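Local coordinates for V-type ATP synthase alpha chain (Nanoarchaeum equitans Kin4-M, PDB 5BN3), which is the A subunit of an archaeal V/A-type ATP synthase, a P-loop protein with bound ADP and magnesium, at residues P118-G123 against D130-V135; E155-G160 against T167-N172. All coordinates share one frame; numbering follows the deposited sequence.

Interaction 1 of 2, residues P118-G123 against D130-V135; sequences PKKKKG and DIIGTV
Lys120 lays the start of its side chain along the backbone at Ile131 and Ile132. With CG turned anti to the carbonyl carbon (chi1 -55°), the chain drops from CB toward strand 131-137. CG then sits 3.8 Å from Ile131 O and 4.3 Å from Ile132 CG1. CD stays by the same carbonyl, 4.0 Å from Ile131 O, and bends at chi3 and chi4 carry CE off the carbonyl and lead NZ toward Asp130. There NZ stops 4.5 Å from Asp130 OD2, beyond a salt bridge, so any attraction is probably long-range; OD2 already accepts a hydrogen bond from Lys127 N. The backbone here is the last step of an antiparallel pairing in the barrel-sandwich domain: Pro118 closes strand 114-118 as a non-hydrogen-bonded partner of Gly133, their CA atoms 4.0 Å apart, while Thr134 bonds to Ile117 further in. One bond crosses between the segments, from Lys119 N to Ile132 O at 2.9 Å. It is nearly straight at the hydrogen (170°), yet the donor stands well above the carbonyl plane; 119-123 is already loop. Lys119 sets CB and CG beside Gly133, CG lying 3.9 Å from Gly133 CA, before its amine leads away.

Interaction 2 of 2, residues E155-G160 against T167-N172; sequences EEIYEG and TIAIVN
Ile170 O receives two amides from consecutive residues, the signature of a classic beta bulge: Glu155 N donates at 2.9 Å and reaches it nearly along the C=O axis, whereas Glu156 N adds a weak bond at 3.4 Å. The bulge falls where the chain turns a corner at Glu155 in the barrel-sandwich domain, and beyond it strands 152-157 and 169-171 pair antiparallel. Ile170 N returns a bond to Glu156 O at 2.7 Å, and Tyr158 N meets Ile168 O at 2.8 Å, almost straight at the hydrogen (177°). Between these bonds, Ile157 and Ala169 form a non-hydrogen-bonded pair. Ile157 reaches across with CG1, swung opposite its own amide nitrogen (chi1 -179°), to 4.0 Å from Ala169 CB, on the face where both meet Ile132. Glu156 and Ile170 occupy the other face, touching through their CB atoms. The side chain of Glu155 crosses that of Ile170 at about a right angle; its carboxylate lies beside the backbone of Asn172, with OE1 hydrogen-bonded to Gly173 N, while Asn172 N is buried without a partner. At the far end, the Tyr158 ring turns its edge to a carbonyl: CD2 lies 3.5 Å from Thr167 O, which sits in the ring plane.

How the interactions relate
Both interactions belong to the barrel-sandwich domain, their centres about 9 Å apart, but they pair strands of different four-stranded sheets: interaction 1 joins the end of strand 114-118 and the following loop to 131-137, interaction 2 joins 152-157 to 169-171. Both are partly buried; the sheets meet through apolar side chains, with Ile132 CD1 3.6 Å from Ala169 CB, the buried pair, and Pro118 CB 3.7 Å from Ile157 CD1. Elsewhere, interaction 1 holds by a single backbone bond, with the methylenes of Lys119 and Lys120 laid on the strand backbone; interaction 2 buries more surface, 414 against 290 Å², and has several backbone bonds, with Glu155, Glu156 and Tyr158 along its more exposed margin.

Interaction 1 of 2, residues P118-G123 against D130-V135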
loop_
_atom_site.group_PDB
_atom_site.type_symbol
_atom_site.label_atom_id
_atom_site.label_comp_id
_atom_site.label_asym_id
_atom_site.label_seq_id
_atom_site.Cartn_x
_atom_site.Cartn_y
_atom_site.Cartn_z
ATOM N N PRO A 118 3.890 -54.540 -34.584
ATOM C CA PRO A 118 5.323 -54.299 -34.364
ATOM C C PRO A 118 5.985 -53.573 -35.533
ATOM O O PRO A 118 5.539 -53.704 -36.672
ATOM C CB PRO A 118 5.897 -55.715 -34.227
ATOM C CG PRO A 118 4.967 -56.573 -35.007
ATOM C CD PRO A 118 3.599 -55.966 -34.813
ATOM N N LYS A 119 7.030 -52.807 -35.241
ATOM C CA LYS A 119 7.776 -52.109 -36.278
ATOM C C LYS A 119 9.230 -52.542 -36.250
ATOM O O LYS A 119 10.057 -52.043 -37.012
ATOM C CB LYS A 119 7.665 -50.594 -36.097
ATOM C CG LYS A 119 6.295 -50.037 -36.437
ATOM C CD LYS A 119 5.879 -50.458 -37.839
ATOM C CE LYS A 119 4.569 -49.807 -38.256
ATOM N NZ LYS A 119 4.213 -50.148 -39.664
ATOM N N LYS A 120 9.530 -53.478 -35.357
ATOM C CA LYS A 120 10.866 -54.044 -35.259
ATOM C C LYS A 120 10.786 -55.557 -35.403
ATOM O O LYS A 120 9.732 -56.156 -35.178
ATOM C CB LYS A 120 11.498 -53.686 -33.916
ATOM C CG LYS A 120 11.545 -52.202 -33.606
ATOM C CD LYS A 120 12.387 -51.434 -34.611
ATOM C CE LYS A 120 13.719 -51.012 -34.009
ATOM N NZ LYS A 120 14.182 -49.702 -34.555
ATOM N N LYS A 121 11.900 -56.171 -35.787
ATOM C CA LYS A 121 11.961 -57.620 -35.910
ATOM C C LYS A 121 12.800 -58.217 -34.793
ATOM O O LYS A 121 13.569 -57.514 -34.138
ATOM C CB LYS A 121 12.554 -58.021 -37.263
ATOM C CG LYS A 121 11.714 -57.611 -38.457
ATOM C CD LYS A 121 12.376 -58.031 -39.760
ATOM C CE LYS A 121 11.513 -57.689 -40.963
ATOM N NZ LYS A 121 12.176 -58.101 -42.231
ATOM N N LYS A 122 12.637 -59.517 -34.578
ATOM C CA LYS A 122 13.471 -60.259 -33.646
ATOM C C LYS A 122 14.926 -60.140 -34.091
ATOM O O LYS A 122 15.224 -60.229 -35.282
ATOM C CB LYS A 122 13.035 -61.725 -33.640
ATOM C CG LYS A 122 13.720 -62.611 -32.615
ATOM C CD LYS A 122 13.197 -64.036 -32.742
ATOM C CE LYS A 122 14.030 -65.018 -31.941
ATOM N NZ LYS A 122 13.685 -66.427 -32.283
ATOM N N GLY A 123 15.827 -59.906 -33.141
ATOM C CA GLY A 123 17.235 -59.764 -33.465
ATOM C C GLY A 123 17.655 -58.329 -33.724
ATOM O O GLY A 123 18.848 -58.030 -33.783
ATOM N N ASP A 130 12.987 -45.581 -28.805
ATOM C CA ASP A 130 12.667 -46.137 -30.118
ATOM C C ASP A 130 11.208 -46.583 -30.215
ATOM O O ASP A 130 10.627 -47.055 -29.236
ATOM C CB ASP A 130 13.582 -47.320 -30.451
ATOM C CG ASP A 130 14.975 -46.889 -30.872
ATOM O OD1 ASP A 130 15.150 -45.714 -31.260
ATOM O OD2 ASP A 130 15.892 -47.735 -30.827
ATOM N N ILE A 131 10.623 -46.432 -31.400
ATOM C CA ILE A 131 9.275 -46.923 -31.658
ATOM C C ILE A 131 9.320 -48.423 -31.951
ATOM O O ILE A 131 9.835 -48.845 -32.987
ATOM C CB ILE A 131 8.629 -46.185 -32.849
ATOM C CG1 ILE A 131 8.540 -44.683 -32.558
ATOM C CG2 ILE A 131 7.250 -46.746 -33.142
ATOM C CD1 ILE A 131 8.044 -43.862 -33.730
ATOM N N ILE A 132 8.785 -49.223 -31.033
ATOM C CA ILE A 132 8.817 -50.676 -31.169
ATOM C C ILE A 132 7.598 -51.186 -31.939
ATOM O O ILE A 132 7.601 -52.303 -32.461
ATOM C CB ILE A 132 8.934 -51.368 -29.788
ATOM C CG1 ILE A 132 9.391 -52.820 -29.939
ATOM C CG2 ILE A 132 7.624 -51.276 -29.013
ATOM C CD1 ILE A 132 9.719 -53.490 -28.629
ATOM N N GLY A 133 6.563 -50.352 -32.016
ATOM C CA GLY A 133 5.350 -50.695 -32.740
ATOM C C GLY A 133 4.265 -49.644 -32.587
ATOM O O GLY A 133 4.486 -48.609 -31.959
ATOM N N THR A 134 3.092 -49.904 -33.161
ATOM C CA THR A 134 1.979 -48.960 -33.078
ATOM C C THR A 134 0.689 -49.609 -32.586
ATOM O O THR A 134 0.476 -50.811 -32.760
ATOM C CB THR A 134 1.704 -48.261 -34.430
ATOM O OG1 THR A 134 1.416 -49.243 -35.432
ATOM C CG2 THR A 134 2.901 -47.432 -34.865
ATOM N N VAL A 135 -0.167 -48.799 -31.970
ATOM C CA VAL A 135 -1.492 -49.235 -31.542
ATOM C C VAL A 135 -2.533 -48.237 -32.038
ATOM O O VAL A 135 -2.401 -47.035 -31.808
ATOM C CB VAL A 135 -1.580 -49.327 -30.006
ATOM C CG1 VAL A 135 -3.018 -49.535 -29.565
ATOM C CG2 VAL A 135 -0.709 -50.453 -29.488
#

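Interaction 2 of 2, residues E155-G160 against T167-N172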
loop_
_atom_site.group_PDB
_atom_site.type_symbol
_atom_site.label_atom_id
_atom_site.label_comp_id
_atom_site.label_asym_id
_atom_site.label_seq_id
_atom_site.Cartn_x
_atom_site.Cartn_y
_atom_site.Cartn_z
ATOM N N GLU A 155 14.965 -59.986 -28.230
ATOM C CA GLU A 155 15.056 -61.437 -28.143
ATOM C C GLU A 155 13.715 -62.064 -28.499
ATOM O O GLU A 155 13.643 -63.228 -28.897
ATOM C CB GLU A 155 15.485 -61.849 -26.732
ATOM C CG GLU A 155 16.763 -61.167 -26.254
ATOM C CD GLU A 155 17.114 -61.507 -24.817
ATOM O OE1 GLU A 155 16.186 -61.675 -23.998
ATOM O OE2 GLU A 155 18.320 -61.609 -24.508
ATOM N N GLU A 156 12.657 -61.270 -28.361
ATOM C CA GLU A 156 11.302 -61.718 -28.640
ATOM C C GLU A 156 10.409 -60.501 -28.854
ATOM O O GLU A 156 10.509 -59.522 -28.114
ATOM C CB GLU A 156 10.775 -62.534 -27.457
ATOM C CG GLU A 156 9.968 -63.752 -27.847
ATOM C CD GLU A 156 10.841 -64.909 -28.280
ATOM O OE1 GLU A 156 11.921 -65.106 -27.684
ATOM O OE2 GLU A 156 10.444 -65.629 -29.215
ATOM N N ILE A 157 9.552 -60.551 -29.869
ATOM C CA ILE A 157 8.555 -59.499 -30.066
ATOM C C ILE A 157 7.277 -60.059 -30.683
ATOM O O ILE A 157 7.315 -60.779 -31.683
ATOM C CB ILE A 157 9.103 -58.299 -30.887
ATOM C CG1 ILE A 157 8.028 -57.215 -31.031
ATOM C CG2 ILE A 157 9.613 -58.749 -32.248
ATOM C CD1 ILE A 157 8.522 -55.943 -31.687
ATOM N N TYR A 158 6.146 -59.729 -30.070
ATOM C CA TYR A 158 4.870 -60.311 -30.466
ATOM C C TYR A 158 4.014 -59.348 -31.280
ATOM O O TYR A 158 4.395 -58.197 -31.511
ATOM C CB TYR A 158 4.118 -60.790 -29.225
ATOM C CG TYR A 158 4.953 -61.696 -28.355
ATOM C CD1 TYR A 158 5.623 -62.783 -28.898
ATOM C CD2 TYR A 158 5.092 -61.454 -26.998
ATOM C CE1 TYR A 158 6.392 -63.610 -28.110
ATOM C CE2 TYR A 158 5.862 -62.277 -26.203
ATOM C CZ TYR A 158 6.510 -63.353 -26.765
ATOM O OH TYR A 158 7.278 -64.176 -25.978
ATOM N N GLU A 159 2.856 -59.834 -31.715
ATOM C CA GLU A 159 1.959 -59.067 -32.567
ATOM C C GLU A 159 0.527 -59.499 -32.299
ATOM O O GLU A 159 0.270 -60.676 -32.044
ATOM C CB GLU A 159 2.306 -59.312 -34.039
ATOM C CG GLU A 159 1.236 -58.871 -35.028
ATOM C CD GLU A 159 1.605 -59.186 -36.464
ATOM O OE1 GLU A 159 2.347 -60.166 -36.690
ATOM O OE2 GLU A 159 1.154 -58.449 -37.367
ATOM N N GLY A 160 -0.404 -58.549 -32.337
ATOM C CA GLY A 160 -1.812 -58.879 -32.236
ATOM C C GLY A 160 -2.533 -58.196 -31.094
ATOM O O GLY A 160 -2.236 -57.050 -30.750
ATOM N N THR A 167 3.122 -58.686 -21.771
ATOM C CA THR A 167 4.416 -58.541 -22.431
ATOM C C THR A 167 4.247 -58.589 -23.949
ATOM O O THR A 167 3.622 -59.507 -24.482
ATOM C CB THR A 167 5.384 -59.660 -21.989
ATOM O OG1 THR A 167 5.530 -59.631 -20.563
ATOM C CG2 THR A 167 6.749 -59.488 -22.639
ATOM N N ILE A 168 4.797 -57.594 -24.641
ATOM C CA ILE A 168 4.710 -57.529 -26.099
ATOM C C ILE A 168 6.074 -57.741 -26.743
ATOM O O ILE A 168 6.177 -57.949 -27.953
ATOM C CB ILE A 168 4.117 -56.188 -26.577
ATOM C CG1 ILE A 168 4.843 -55.009 -25.929
ATOM C CG2 ILE A 168 2.637 -56.117 -26.261
ATOM C CD1 ILE A 168 5.655 -54.191 -26.900
ATOM N N ALA A 169 7.118 -57.678 -25.921
ATOM C CA ALA A 169 8.484 -57.890 -26.382
ATOM C C ALA A 169 9.426 -58.142 -25.212
ATOM O O ALA A 169 9.108 -57.815 -24.068
ATOM C CB ALA A 169 8.963 -56.703 -27.195
ATOM N N ILE A 170 10.586 -58.722 -25.504
ATOM C CA ILE A 170 11.600 -58.963 -24.484
ATOM C C ILE A 170 12.962 -58.471 -24.971
ATOM O O ILE A 170 13.427 -58.870 -26.041
ATOM C CB ILE A 170 11.672 -60.457 -24.101
ATOM C CG1 ILE A 170 10.402 -60.864 -23.349
ATOM C CG2 ILE A 170 12.899 -60.739 -23.246
ATOM C CD1 ILE A 170 10.184 -62.359 -23.260
ATOM N N VAL A 171 13.584 -57.589 -24.190
ATOM C CA VAL A 171 14.880 -57.012 -24.538
ATOM C C VAL A 171 15.871 -57.230 -23.397
ATOM O O VAL A 171 15.617 -56.809 -22.266
ATOM C CB VAL A 171 14.767 -55.497 -24.817
ATOM C CG1 VAL A 171 16.081 -54.952 -25.353
ATOM C CG2 VAL A 171 13.645 -55.218 -25.798
ATOM N N ASN A 172 16.994 -57.883 -23.699
ATOM C CA ASN A 172 18.005 -58.223 -22.692
ATOM C C ASN A 172 17.416 -58.890 -21.451
ATOM O O ASN A 172 17.806 -58.585 -20.321
ATOM C CB ASN A 172 18.837 -56.997 -22.300
ATOM C CG ASN A 172 20.138 -56.901 -23.078
ATOM O OD1 ASN A 172 20.215 -57.303 -24.241
ATOM N ND2 ASN A 172 21.172 -56.374 -22.433
#